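Local coordinates for putative hemin storage protein (Bordetella bronchiseptica, PDB 6AU1) that cleaves deacetylated poly-beta-1,6-N-acetylglucosamine with the glycoside hydrolase domain modelled here and can disrupt bacterial biofilms, at residues L235-P243 with W280-V288; Q251-S259 with A287-T297. One frame throughout, in Å; residues are numbered along the deposited sequence. Where two conformers were deposited one is given.

Contact 1 (L235-P243 with W280-V288); sequences LYAQPVLDP and WMRQLVAAV. With SO4 (sulfate ion), chain E; EDO (1,2-ethanediol), chain G.
Trp280 meets the turn 237-241 with both halves of its indole. Leu241 CD1 comes obliquely to the pyrrole half, 3.4 Å from NE1 of Trp280, and the two side chains cross at about a right angle. Further along the ring, Ala237 CB rests 3.6 Å from Trp280 CZ2. CG of Trp280 is anti to the backbone N (chi1 -170°), which swings the indole across to the short helix. In that short turn of helix Ala237 O accepts from both Val240 N and Leu241 N. Next along, Arg282 turns aside to a sulfate, probably from the crystallisation liquor: NE reaches O3 of the sulfate at 2.8 Å and NH2 grips O1 almost straight (172°). Gln283 NE2 adds a weak bond to the same ion, while its CB brushes Leu241 CD2. This is the outer layer of a (beta/alpha)8 barrel: helix 277-290 follows strand 262-266 and precedes strand 297-305 along the chain, the two strands being parallel neighbours, and residues 235-243 leave the C-terminal end of strand 230-235, the side on which such barrels carry their active sites. On that side Tyr236 OH binds an ethanediol that also bonds to Asp161. Leu284 lies at the middle of the interface. Its CD1 fits between Leu241 CG and Val240 CG1, each 3.9 Å from Leu284 CD1, and its backbone serves as a floor for Leu241 CD2, which lies 3.7 Å from Leu284 CA. Its side chain also touches Leu265 of strand 262-266. One turn on, Ala287 is small enough to let Val240 come in close, CG1 of Val240 being 3.6 Å from Ala287 CB. Val288 CG2 touches the same methyl, Val240 CG1, at 4.1 Å, and reaches on to Leu265 and Phe299 of the barrel strands.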
ATOM      1  N   LEU A 235      -5.700  -1.747   1.909  1.00 15.26           N
ATOM      2  CA  LEU A 235      -6.495  -2.274   3.016  1.00 13.85           C
ATOM      3  C   LEU A 235      -6.507  -3.794   2.931  1.00 15.98           C
ATOM      4  O   LEU A 235      -6.788  -4.362   1.866  1.00 14.69           O
ATOM      5  CB  LEU A 235      -7.931  -1.725   2.953  1.00 13.78           C
ATOM      6  CG  LEU A 235      -8.964  -2.284   3.938  1.00 11.92           C
ATOM      7  CD1 LEU A 235      -8.551  -2.005   5.388  1.00 15.41           C
ATOM      8  CD2 LEU A 235     -10.324  -1.677   3.645  1.00 14.86           C
ATOM      9  N   TYR A 236      -6.199  -4.445   4.045  1.00 14.06           N
ATOM     10  CA  TYR A 236      -6.290  -5.901   4.126  1.00 15.12           C
ATOM     11  C   TYR A 236      -7.747  -6.375   4.139  1.00 16.59           C
ATOM     12  O   TYR A 236      -8.634  -5.670   4.613  1.00 15.86           O
ATOM     13  CB  TYR A 236      -5.581  -6.400   5.379  1.00 12.92           C
ATOM     14  CG  TYR A 236      -4.084  -6.517   5.236  1.00 14.60           C
ATOM     15  CD1 TYR A 236      -3.514  -7.633   4.626  1.00 16.64           C
ATOM     16  CD2 TYR A 236      -3.236  -5.524   5.715  1.00 14.79           C
ATOM     17  CE1 TYR A 236      -2.137  -7.751   4.493  1.00 19.49           C
ATOM     18  CE2 TYR A 236      -1.853  -5.639   5.590  1.00 13.93           C
ATOM     19  CZ  TYR A 236      -1.317  -6.752   4.978  1.00 19.06           C
ATOM     20  OH  TYR A 236       0.051  -6.875   4.850  1.00 20.52           O
ATOM     21  N   ALA A 237      -7.983  -7.591   3.651  1.00 16.62           N
ATOM     22  CA  ALA A 237      -9.342  -8.120   3.560  1.00 16.36           C
ATOM     23  C   ALA A 237      -9.929  -8.525   4.911  1.00 16.10           C
ATOM     24  O   ALA A 237     -11.142  -8.457   5.090  1.00 17.50           O
ATOM     25  CB  ALA A 237      -9.378  -9.306   2.616  1.00 17.62           C
ATOM     26  N   GLN A 238      -9.102  -8.975   5.855  1.00 15.65           N
ATOM     27  CA  GLN A 238      -9.684  -9.489   7.103  1.00 15.49           C
ATOM     28  C   GLN A 238     -10.507  -8.418   7.867  1.00 20.81           C
ATOM     29  O   GLN A 238     -11.614  -8.716   8.324  1.00 19.88           O
ATOM     30  CB  GLN A 238      -8.588 -10.099   8.003  1.00 17.85           C
ATOM     31  CG  GLN A 238      -9.119 -10.965   9.125  1.00 25.22           C
ATOM     32  CD  GLN A 238      -8.023 -11.693   9.908  1.00 35.61           C
ATOM     33  OE1 GLN A 238      -6.873 -11.791   9.466  1.00 32.31           O
ATOM     34  NE2 GLN A 238      -8.385 -12.213  11.081  1.00 39.46           N
ATOM     35  N   PRO A 239      -9.997  -7.173   7.989  1.00 20.71           N
ATOM     36  CA  PRO A 239     -10.842  -6.154   8.639  1.00 19.89           C
ATOM     37  C   PRO A 239     -12.175  -5.865   7.930  1.00 20.75           C
ATOM     38  O   PRO A 239     -13.085  -5.323   8.549  1.00 21.44           O
ATOM     39  CB  PRO A 239      -9.955  -4.900   8.623  1.00 22.39           C
ATOM     40  CG  PRO A 239      -8.564  -5.416   8.570  1.00 23.44           C
ATOM     41  CD  PRO A 239      -8.623  -6.673   7.746  1.00 17.19           C
ATOM     42  N   VAL A 240     -12.283  -6.212   6.650  1.00 18.60           N
ATOM     43  CA  VAL A 240     -13.537  -6.054   5.920  1.00 16.22           C
ATOM     44  C   VAL A 240     -14.460  -7.252   6.163  1.00 18.92           C
ATOM     45  O   VAL A 240     -15.642  -7.093   6.483  1.00 21.61           O
ATOM     46  CB  VAL A 240     -13.268  -5.892   4.418  1.00 17.08           C
ATOM     47  CG1 VAL A 240     -14.587  -5.715   3.641  1.00 20.24           C
ATOM     48  CG2 VAL A 240     -12.314  -4.724   4.183  1.00 20.00           C
ATOM     49  N   LEU A 241     -13.912  -8.456   6.035  1.00 19.88           N
ATOM     50  CA  LEU A 241     -14.712  -9.673   6.196  1.00 21.54           C
ATOM     51  C   LEU A 241     -15.084  -9.900   7.654  1.00 23.48           C
ATOM     52  O   LEU A 241     -16.158 -10.420   7.958  1.00 26.56           O
ATOM     53  CB  LEU A 241     -13.958 -10.888   5.655  1.00 22.23           C
ATOM     54  CG  LEU A 241     -13.762 -10.891   4.132  1.00 24.68           C
ATOM     55  CD1 LEU A 241     -12.785 -11.981   3.705  1.00 25.81           C
ATOM     56  CD2 LEU A 241     -15.098 -11.059   3.437  1.00 26.38           C
ATOM     57  N   ASP A 242     -14.187  -9.503   8.551  1.00 23.51           N
ATOM     58  CA  ASP A 242     -14.385  -9.714   9.982  1.00 24.61           C
ATOM     59  C   ASP A 242     -13.934  -8.488  10.759  1.00 23.21           C
ATOM     60  O   ASP A 242     -12.795  -8.425  11.226  1.00 22.97           O
ATOM     61  CB  ASP A 242     -13.623 -10.950  10.451  1.00 25.29           C
ATOM     62  CG  ASP A 242     -13.844 -11.245  11.918  1.00 38.45           C
ATOM     63  OD1 ASP A 242     -14.860 -10.771  12.479  1.00 37.17           O
ATOM     64  OD2 ASP A 242     -13.001 -11.947  12.508  1.00 41.78           O
ATOM     65  N   PRO A 243     -14.832  -7.507  10.901  1.00 23.76           N
ATOM     66  CA  PRO A 243     -14.422  -6.204  11.433  1.00 25.63           C
ATOM     67  C   PRO A 243     -13.884  -6.223  12.863  1.00 25.27           C
ATOM     68  O   PRO A 243     -13.232  -5.259  13.237  1.00 24.13           O
ATOM     69  CB  PRO A 243     -15.708  -5.383  11.343  1.00 29.12           C
ATOM     70  CG  PRO A 243     -16.407  -5.963  10.157  1.00 30.96           C
ATOM     71  CD  PRO A 243     -16.170  -7.446  10.290  1.00 30.11           C
ATOM     72  N   TRP A 280     -15.571 -16.455  -1.467  1.00 25.98           N
ATOM     73  CA  TRP A 280     -14.780 -15.476  -0.732  1.00 23.99           C
ATOM     74  C   TRP A 280     -14.905 -14.089  -1.354  1.00 23.51           C
ATOM     75  O   TRP A 280     -15.154 -13.102  -0.664  1.00 23.53           O
ATOM     76  CB  TRP A 280     -13.315 -15.914  -0.705  1.00 25.02           C
ATOM     77  CG  TRP A 280     -12.413 -15.127   0.215  1.00 26.25           C
ATOM     78  CD1 TRP A 280     -12.106 -15.418   1.511  1.00 30.37           C
ATOM     79  CD2 TRP A 280     -11.673 -13.946  -0.118  1.00 23.67           C
ATOM     80  NE1 TRP A 280     -11.226 -14.484   2.012  1.00 27.64           N
ATOM     81  CE2 TRP A 280     -10.951 -13.568   1.031  1.00 23.34           C
ATOM     82  CE3 TRP A 280     -11.556 -13.171  -1.276  1.00 24.22           C
ATOM     83  CZ2 TRP A 280     -10.124 -12.448   1.057  1.00 25.03           C
ATOM     84  CZ3 TRP A 280     -10.740 -12.060  -1.251  1.00 25.00           C
ATOM     85  CH2 TRP A 280     -10.028 -11.711  -0.094  1.00 21.88           C
ATOM     86  N   MET A 281     -14.737 -14.022  -2.669  1.00 23.64           N
ATOM     87  CA  MET A 281     -14.832 -12.750  -3.369  1.00 21.22           C
ATOM     88  C   MET A 281     -16.260 -12.197  -3.307  1.00 21.70           C
ATOM     89  O   MET A 281     -16.467 -10.988  -3.170  1.00 21.95           O
ATOM     90  CB  MET A 281     -14.383 -12.905  -4.823  1.00 22.35           C
ATOM     91  CG  MET A 281     -14.192 -11.577  -5.537  1.00 20.49           C
ATOM     92  SD  MET A 281     -12.680 -10.754  -4.978  1.00 22.60           S
ATOM     93  CE  MET A 281     -11.430 -11.880  -5.594  1.00 24.19           C
ATOM     94  N   ARG A 282     -17.243 -13.085  -3.413  1.00 24.05           N
ATOM     95  CA  ARG A 282     -18.640 -12.689  -3.281  1.00 28.69           C
ATOM     96  C   ARG A 282     -18.896 -12.049  -1.909  1.00 31.05           C
ATOM     97  O   ARG A 282     -19.510 -10.983  -1.814  1.00 26.02           O
ATOM     98  CB  ARG A 282     -19.546 -13.905  -3.509  1.00 29.04           C
ATOM     99  CG  ARG A 282     -20.974 -13.583  -3.850  1.00 38.76           C
ATOM    100  CD  ARG A 282     -21.639 -14.748  -4.601  1.00 41.10           C
ATOM    101  NE  ARG A 282     -21.479 -16.040  -3.929  1.00 43.47           N
ATOM    102  CZ  ARG A 282     -20.782 -17.064  -4.418  1.00 42.92           C
ATOM    103  NH1 ARG A 282     -20.170 -16.958  -5.590  1.00 47.45           N
ATOM    104  NH2 ARG A 282     -20.701 -18.201  -3.738  1.00 43.85           N
ATOM    105  N   GLN A 283     -18.396 -12.683  -0.849  1.00 27.37           N
ATOM    106  CA  GLN A 283     -18.557 -12.144   0.499  1.00 27.80           C
ATOM    107  C   GLN A 283     -17.810 -10.824   0.690  1.00 26.13           C
ATOM    108  O   GLN A 283     -18.301  -9.930   1.386  1.00 25.35           O
ATOM    109  CB  GLN A 283     -18.090 -13.163   1.543  1.00 27.15           C
ATOM    110  CG  GLN A 283     -19.018 -14.350   1.666  1.00 30.88           C
ATOM    111  CD  GLN A 283     -18.444 -15.456   2.530  1.00 40.17           C
ATOM    112  OE1 GLN A 283     -17.273 -15.420   2.906  1.00 44.57           O
ATOM    113  NE2 GLN A 283     -19.263 -16.453   2.838  1.00 43.15           N
ATOM    114  N   LEU A 284     -16.628 -10.704   0.089  1.00 21.35           N
ATOM    115  CA  LEU A 284     -15.860  -9.465   0.211  1.00 20.68           C
ATOM    116  C   LEU A 284     -16.617  -8.302  -0.432  1.00 22.86           C
ATOM    117  O   LEU A 284     -16.746  -7.234   0.164  1.00 23.01           O
ATOM    118  CB  LEU A 284     -14.472  -9.610  -0.424  1.00 22.42           C
ATOM    119  CG  LEU A 284     -13.516  -8.426  -0.201  1.00 19.35           C
ATOM    120  CD1 LEU A 284     -13.035  -8.380   1.240  1.00 20.51           C
ATOM    121  CD2 LEU A 284     -12.345  -8.519  -1.157  1.00 19.00           C
ATOM    122  N   VAL A 285     -17.130  -8.521  -1.639  1.00 22.08           N
ATOM    123  CA  VAL A 285     -17.900  -7.490  -2.334  1.00 22.07           C
ATOM    124  C   VAL A 285     -19.153  -7.102  -1.541  1.00 24.12           C
ATOM    125  O   VAL A 285     -19.464  -5.918  -1.402  1.00 24.88           O
ATOM    126  CB  VAL A 285     -18.303  -7.957  -3.753  1.00 21.99           C
ATOM    127  CG1 VAL A 285     -19.248  -6.967  -4.391  1.00 23.62           C
ATOM    128  CG2 VAL A 285     -17.053  -8.122  -4.611  1.00 25.40           C
ATOM    129  N   ALA A 286     -19.853  -8.100  -1.007  1.00 24.69           N
ATOM    130  CA  ALA A 286     -21.054  -7.849  -0.213  1.00 27.31           C
ATOM    131  C   ALA A 286     -20.731  -6.981   0.995  1.00 27.39           C
ATOM    132  O   ALA A 286     -21.499  -6.085   1.352  1.00 28.15           O
ATOM    133  CB  ALA A 286     -21.686  -9.156   0.232  1.00 29.81           C
ATOM    134  N   ALA A 287     -19.590  -7.256   1.626  1.00 26.70           N
ATOM    135  CA  ALA A 287     -19.168  -6.491   2.796  1.00 27.83           C
ATOM    136  C   ALA A 287     -18.911  -5.035   2.431  1.00 24.11           C
ATOM    137  O   ALA A 287     -19.313  -4.127   3.158  1.00 25.89           O
ATOM    138  CB  ALA A 287     -17.918  -7.110   3.427  1.00 23.17           C
ATOM    139  N   VAL A 288     -18.231  -4.822   1.306  1.00 20.83           N
ATOM    140  CA  VAL A 288     -17.945  -3.472   0.836  1.00 21.87           C
ATOM    141  C   VAL A 288     -19.245  -2.744   0.482  1.00 25.38           C
ATOM    142  O   VAL A 288     -19.432  -1.579   0.842  1.00 24.68           O
ATOM    143  CB  VAL A 288     -16.997  -3.495  -0.378  1.00 23.10           C
ATOM    144  CG1 VAL A 288     -16.814  -2.098  -0.940  1.00 20.65           C
ATOM    145  CG2 VAL A 288     -15.655  -4.079   0.037  1.00 21.95           C
TER
HETATM  146  S   SO4 E 703     -22.577 -16.965  -0.451  1.00 81.11           S
HETATM  147  O1  SO4 E 703     -22.077 -18.180  -1.091  1.00 77.57           O
HETATM  148  O2  SO4 E 703     -24.025 -17.057  -0.300  1.00 86.48           O
HETATM  149  O3  SO4 E 703     -22.255 -15.809  -1.282  1.00 83.19           O
HETATM  150  O4  SO4 E 703     -21.958 -16.804   0.863  1.00 80.61           O
HETATM  151  C1  EDO G 705       3.363  -6.065   5.142  1.00 23.96           C
HETATM  152  O1  EDO G 705       3.650  -4.763   4.598  1.00 23.57           O
HETATM  153  C2  EDO G 705       2.739  -5.923   6.527  1.00 26.14           C
HETATM  154  O2  EDO G 705       1.417  -5.384   6.408  1.00 26.74           O

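Contact 2 (Q251-S259 with A287-T297); sequences QSLPEFLKS and AVARQKGLDRT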
ATOM      1  N   GLN A 251      -6.470  -1.023  10.833  1.00 15.46           N
ATOM      2  CA  GLN A 251      -7.098  -0.569   9.589  1.00 15.73           C
ATOM      3  C   GLN A 251      -8.597  -0.815   9.674  1.00 17.29           C
ATOM      4  O   GLN A 251      -9.030  -1.689  10.411  1.00 18.12           O
ATOM      5  CB  GLN A 251      -6.530  -1.306   8.378  1.00 13.37           C
ATOM      6  CG  GLN A 251      -5.014  -1.258   8.235  1.00 13.33           C
ATOM      7  CD  GLN A 251      -4.552  -1.940   6.968  1.00 16.04           C
ATOM      8  OE1 GLN A 251      -5.274  -2.742   6.389  1.00 16.00           O
ATOM      9  NE2 GLN A 251      -3.340  -1.622   6.526  1.00 16.12           N
ATOM     10  N   SER A 252      -9.380  -0.071   8.894  1.00 17.18           N
ATOM     11  CA  SER A 252     -10.843  -0.109   8.985  1.00 18.17           C
ATOM     12  C   SER A 252     -11.454   0.346   7.669  1.00 18.95           C
ATOM     13  O   SER A 252     -11.034   1.355   7.131  1.00 19.44           O
ATOM     14  CB  SER A 252     -11.337   0.796  10.119  1.00 19.98           C
ATOM     15  OG  SER A 252     -12.696   1.125   9.961  1.00 27.56           O
ATOM     16  N   LEU A 253     -12.447  -0.378   7.155  1.00 20.35           N
ATOM     17  CA  LEU A 253     -13.048   0.024   5.884  1.00 17.95           C
ATOM     18  C   LEU A 253     -13.837   1.336   6.004  1.00 19.79           C
ATOM     19  O   LEU A 253     -13.631   2.236   5.191  1.00 20.54           O
ATOM     20  CB  LEU A 253     -13.937  -1.090   5.319  1.00 19.93           C
ATOM     21  CG  LEU A 253     -14.684  -0.734   4.032  1.00 22.67           C
ATOM     22  CD1 LEU A 253     -13.711  -0.280   2.934  1.00 21.18           C
ATOM     23  CD2 LEU A 253     -15.510  -1.918   3.566  1.00 26.79           C
ATOM     24  N   PRO A 254     -14.722   1.470   7.016  1.00 21.87           N
ATOM     25  CA  PRO A 254     -15.467   2.738   7.107  1.00 26.12           C
ATOM     26  C   PRO A 254     -14.575   3.969   7.256  1.00 23.87           C
ATOM     27  O   PRO A 254     -14.840   5.000   6.627  1.00 22.93           O
ATOM     28  CB  PRO A 254     -16.318   2.557   8.371  1.00 30.04           C
ATOM     29  CG  PRO A 254     -16.438   1.107   8.546  1.00 30.30           C
ATOM     30  CD  PRO A 254     -15.187   0.498   8.027  1.00 22.56           C
ATOM     31  N   GLU A 255     -13.543   3.861   8.088  1.00 22.84           N
ATOM     32  CA  GLU A 255     -12.650   4.986   8.329  1.00 21.78           C
ATOM     33  C   GLU A 255     -11.809   5.288   7.087  1.00 21.52           C
ATOM     34  O   GLU A 255     -11.537   6.451   6.794  1.00 21.20           O
ATOM     35  CB  GLU A 255     -11.742   4.712   9.529  1.00 23.04           C
ATOM     36  CG  GLU A 255     -12.495   4.614  10.859  1.00 28.64           C
ATOM     37  CD  GLU A 255     -13.210   5.905  11.217  1.00 43.65           C
ATOM     38  OE1 GLU A 255     -12.633   6.989  10.994  1.00 44.99           O
ATOM     39  OE2 GLU A 255     -14.354   5.836  11.716  1.00 46.07           O
ATOM     40  N   PHE A 256     -11.401   4.248   6.368  1.00 18.17           N
ATOM     41  CA  PHE A 256     -10.637   4.447   5.131  1.00 19.41           C
ATOM     42  C   PHE A 256     -11.501   5.149   4.101  1.00 21.13           C
ATOM     43  O   PHE A 256     -11.041   6.063   3.404  1.00 21.66           O
ATOM     44  CB  PHE A 256     -10.133   3.121   4.546  1.00 15.68           C
ATOM     45  CG  PHE A 256      -8.812   2.640   5.117  1.00 15.41           C
ATOM     46  CD1 PHE A 256      -8.469   2.877   6.440  1.00 16.40           C
ATOM     47  CD2 PHE A 256      -7.927   1.933   4.317  1.00 17.78           C
ATOM     48  CE1 PHE A 256      -7.244   2.417   6.953  1.00 15.88           C
ATOM     49  CE2 PHE A 256      -6.701   1.480   4.823  1.00 17.05           C
ATOM     50  CZ  PHE A 256      -6.378   1.712   6.148  1.00 17.28           C
ATOM     51  N   LEU A 257     -12.757   4.723   3.999  1.00 18.01           N
ATOM     52  CA  LEU A 257     -13.654   5.299   2.999  1.00 19.09           C
ATOM     53  C   LEU A 257     -13.885   6.780   3.258  1.00 26.46           C
ATOM     54  O   LEU A 257     -14.131   7.548   2.322  1.00 26.85           O
ATOM     55  CB  LEU A 257     -14.998   4.558   2.975  1.00 23.40           C
ATOM     56  CG  LEU A 257     -15.008   3.176   2.314  1.00 24.85           C
ATOM     57  CD1 LEU A 257     -16.313   2.437   2.616  1.00 27.22           C
ATOM     58  CD2 LEU A 257     -14.778   3.287   0.805  1.00 23.52           C
ATOM     59  N   LYS A 258     -13.811   7.177   4.528  1.00 24.22           N
ATOM     60  CA  LYS A 258     -14.037   8.564   4.902  1.00 27.21           C
ATOM     61  C   LYS A 258     -12.841   9.455   4.585  1.00 22.70           C
ATOM     62  O   LYS A 258     -12.993  10.672   4.441  1.00 27.77           O
ATOM     63  CB  LYS A 258     -14.372   8.664   6.396  1.00 32.79           C
ATOM     64  CG  LYS A 258     -15.795   8.259   6.741  1.00 40.42           C
ATOM     65  CD  LYS A 258     -15.967   8.038   8.238  1.00 49.01           C
ATOM     66  CE  LYS A 258     -15.493   9.232   9.048  1.00 57.75           C
ATOM     67  NZ  LYS A 258     -15.686   9.006  10.511  1.00 62.62           N
ATOM     68  N   SER A 259     -11.663   8.855   4.467  1.00 23.22           N
ATOM     69  CA  SER A 259     -10.428   9.637   4.440  1.00 26.55           C
ATOM     70  C   SER A 259      -9.615   9.557   3.150  1.00 24.22           C
ATOM     71  O   SER A 259      -8.851  10.474   2.848  1.00 30.18           O
ATOM     72  CB  SER A 259      -9.538   9.213   5.604  1.00 31.55           C
ATOM     73  OG  SER A 259     -10.258   9.240   6.826  1.00 34.91           O
ATOM     74  N   ALA A 287     -19.590  -7.256   1.626  1.00 26.70           N
ATOM     75  CA  ALA A 287     -19.168  -6.491   2.796  1.00 27.83           C
ATOM     76  C   ALA A 287     -18.911  -5.035   2.431  1.00 24.11           C
ATOM     77  O   ALA A 287     -19.313  -4.127   3.158  1.00 25.89           O
ATOM     78  CB  ALA A 287     -17.918  -7.110   3.427  1.00 23.17           C
ATOM     79  N   VAL A 288     -18.231  -4.822   1.306  1.00 20.83           N
ATOM     80  CA  VAL A 288     -17.945  -3.472   0.836  1.00 21.87           C
ATOM     81  C   VAL A 288     -19.245  -2.744   0.482  1.00 25.38           C
ATOM     82  O   VAL A 288     -19.432  -1.579   0.842  1.00 24.68           O
ATOM     83  CB  VAL A 288     -16.997  -3.495  -0.378  1.00 23.10           C
ATOM     84  CG1 VAL A 288     -16.814  -2.098  -0.940  1.00 20.65           C
ATOM     85  CG2 VAL A 288     -15.655  -4.079   0.037  1.00 21.95           C
ATOM     86  N   ALA A 289     -20.142  -3.439  -0.209  1.00 23.64           N
ATOM     87  CA  ALA A 289     -21.443  -2.869  -0.566  1.00 26.42           C
ATOM     88  C   ALA A 289     -22.229  -2.446   0.674  1.00 32.14           C
ATOM     89  O   ALA A 289     -22.895  -1.408   0.681  1.00 30.69           O
ATOM     90  CB  ALA A 289     -22.250  -3.864  -1.385  1.00 31.17           C
ATOM     91  N   ARG A 290     -22.136  -3.258   1.722  1.00 28.83           N
ATOM     92  CA  ARG A 290     -22.852  -3.015   2.969  1.00 31.69           C
ATOM     93  C   ARG A 290     -22.406  -1.689   3.590  1.00 33.49           C
ATOM     94  O   ARG A 290     -23.192  -1.006   4.244  1.00 37.16           O
ATOM     95  CB  ARG A 290     -22.621  -4.187   3.924  1.00 32.37           C
ATOM     96  CG  ARG A 290     -23.479  -4.225   5.164  1.00 44.50           C
ATOM     97  CD  ARG A 290     -23.456  -5.632   5.761  1.00 54.47           C
ATOM     98  NE  ARG A 290     -24.088  -6.617   4.878  1.00 62.07           N
ATOM     99  CZ  ARG A 290     -23.441  -7.566   4.200  1.00 58.05           C
ATOM    100  NH1 ARG A 290     -22.120  -7.691   4.294  1.00 47.16           N
ATOM    101  NH2 ARG A 290     -24.127  -8.402   3.430  1.00 58.84           N
ATOM    102  N   GLN A 291     -21.149  -1.323   3.353  1.00 31.96           N
ATOM    103  CA  GLN A 291     -20.601  -0.047   3.807  1.00 31.70           C
ATOM    104  C   GLN A 291     -20.752   1.046   2.745  1.00 33.66           C
ATOM    105  O   GLN A 291     -20.191   2.133   2.889  1.00 36.78           O
ATOM    106  CB  GLN A 291     -19.117  -0.199   4.175  1.00 34.10           C
ATOM    107  CG  GLN A 291     -18.842  -1.258   5.227  1.00 35.81           C
ATOM    108  CD  GLN A 291     -19.534  -0.960   6.537  1.00 42.48           C
ATOM    109  OE1 GLN A 291     -19.487   0.165   7.035  1.00 48.86           O
ATOM    110  NE2 GLN A 291     -20.188  -1.968   7.105  1.00 44.98           N
ATOM    111  N   LYS A 292     -21.502   0.745   1.684  1.00 32.47           N
ATOM    112  CA  LYS A 292     -21.697   1.663   0.561  1.00 34.83           C
ATOM    113  C   LYS A 292     -20.361   2.119  -0.027  1.00 32.75           C
ATOM    114  O   LYS A 292     -20.175   3.296  -0.337  1.00 31.11           O
ATOM    115  CB  LYS A 292     -22.522   2.880   0.994  1.00 38.73           C
ATOM    116  CG  LYS A 292     -23.818   2.541   1.713  1.00 43.10           C
ATOM    117  CD  LYS A 292     -24.862   1.973   0.760  1.00 51.06           C
ATOM    118  CE  LYS A 292     -26.181   1.710   1.491  1.00 59.75           C
ATOM    119  NZ  LYS A 292     -27.253   1.205   0.586  1.00 65.97           N
ATOM    120  N   GLY A 293     -19.428   1.186  -0.173  1.00 25.22           N
ATOM    121  CA  GLY A 293     -18.092   1.544  -0.612  1.00 23.57           C
ATOM    122  C   GLY A 293     -17.691   1.164  -2.026  1.00 24.33           C
ATOM    123  O   GLY A 293     -16.534   1.342  -2.395  1.00 25.20           O
ATOM    124  N   LEU A 294     -18.616   0.650  -2.831  1.00 27.31           N
ATOM    125  CA  LEU A 294     -18.218   0.159  -4.156  1.00 23.29           C
ATOM    126  C   LEU A 294     -17.705   1.279  -5.062  1.00 23.20           C
ATOM    127  O   LEU A 294     -16.860   1.043  -5.918  1.00 26.92           O
ATOM    128  CB  LEU A 294     -19.375  -0.567  -4.836  1.00 25.35           C
ATOM    129  CG  LEU A 294     -19.851  -1.861  -4.171  1.00 25.13           C
ATOM    130  CD1 LEU A 294     -21.016  -2.446  -4.960  1.00 31.25           C
ATOM    131  CD2 LEU A 294     -18.715  -2.873  -4.066  1.00 29.39           C
ATOM    132  N   ASP A 295     -18.199   2.496  -4.859  1.00 25.14           N
ATOM    133  CA  ASP A 295     -17.811   3.598  -5.734  0.51 26.04           C
ATOM    134  C   ASP A 295     -16.347   4.006  -5.561  1.00 27.76           C
ATOM    135  O   ASP A 295     -15.720   4.482  -6.511  1.00 25.92           O
ATOM    136  CB  ASP A 295     -18.722   4.806  -5.510  0.51 29.30           C
ATOM    137  CG  ASP A 295     -20.076   4.640  -6.169  0.51 34.70           C
ATOM    138  OD1 ASP A 295     -20.187   3.813  -7.099  0.51 37.28           O
ATOM    139  OD2 ASP A 295     -21.029   5.337  -5.761  0.51 39.03           O
ATOM    140  N   ARG A 296     -15.780   3.802  -4.377  1.00 21.45           N
ATOM    141  CA  ARG A 296     -14.388   4.205  -4.190  1.00 20.99           C
ATOM    142  C   ARG A 296     -13.474   3.090  -3.702  1.00 19.23           C
ATOM    143  O   ARG A 296     -12.309   3.328  -3.398  1.00 22.51           O
ATOM    144  CB  ARG A 296     -14.321   5.404  -3.243  1.00 30.57           C
ATOM    145  CG  ARG A 296     -14.982   6.638  -3.852  1.00 37.79           C
ATOM    146  CD  ARG A 296     -14.672   7.908  -3.095  1.00 41.36           C
ATOM    147  NE  ARG A 296     -15.403   7.995  -1.839  1.00 44.31           N
ATOM    148  CZ  ARG A 296     -14.865   7.774  -0.647  1.00 42.47           C
ATOM    149  NH1 ARG A 296     -13.584   7.453  -0.546  1.00 34.64           N
ATOM    150  NH2 ARG A 296     -15.611   7.881   0.444  1.00 51.40           N
ATOM    151  N   THR A 297     -13.983   1.867  -3.660  1.00 19.30           N
ATOM    152  CA  THR A 297     -13.119   0.731  -3.339  1.00 18.10           C
ATOM    153  C   THR A 297     -12.610   0.091  -4.618  1.00 20.24           C
ATOM    154  O   THR A 297     -13.389  -0.282  -5.491  1.00 21.13           O
ATOM    155  CB  THR A 297     -13.850  -0.318  -2.485  1.00 17.14           C
ATOM    156  OG1 THR A 297     -14.288   0.304  -1.277  1.00 21.26           O
ATOM    157  CG2 THR A 297     -12.922  -1.491  -2.136  1.00 17.89           C
TER
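Arg296 turns its guanidinium edge to the carbonyl oxygen of Leu257, which lies near the plane of the group. Both terminal nitrogens address this one oxygen. The NH2 bond is modelled at 2.4 Å from Arg296 NH2 to Leu257 O, a length too short to be trusted exactly, and the NH1 bond to Leu257 O is weak and bent (127°). NH1 also makes a weak bond to Asp261 O, so the arginine bridges helix 253-259, at Leu257, and the lead-in to strand 262-266. The bend of its chain at chi3 (-75°) brings the head round to that carbonyl. Behind it the turn 293-297 holds itself together: Thr297 OG1 lies 2.7 Å from Gly293 O, well above that carbonyl's plane, and Arg296 N reaches the oxygen from the opposite face. Leu257 packs against this turn with both methyls. Its CD1 sits 3.8 Å from Gly293 CA, where no side chain stands in the way, and its CD2 lies 3.7 Å from Thr297 OG1. Further out, Leu253 CD2 packs 3.8 Å from Gln291 CG and also touches Val288 CG2. Gln291 folds back at chi2 (-61°), bringing its OE1 to 3.5 Å from CG of the Pro254 ring at the solvent-facing border. The helix through Val288 finishes here in a Schellman motif, with Lys292 at positive phi as the C' residue and Gly293 N bonded to Val288 O. Across the interface, Ser252 is the N-cap of helix 253-259. The end of an outer helix packed on the neighbouring helix, followed by a turn into the next parallel strand, here 297-305, fits the (beta/alpha)8 barrel.

Overall arrangement
Both contacts join helix 277-290 to chain that lies between strands 230-235 and 262-266, so the two form one continuous seam in the helical layer of the barrel, their centres about 10 Å apart. Ala287 and Val288 belong to both. Each is partly buried, with a core of aliphatic side chains against the strands and a glutamine at the exposed border of each. Contact 1, toward the C-terminal ends of the strands, is held across by apolar packing without a hydrogen bond; contact 2, where the helix has ended, adds an arginine-to-carbonyl link. Gln251 OE1 ties them directly by bonding to Tyr236 N, and Leu235 packs on Leu253.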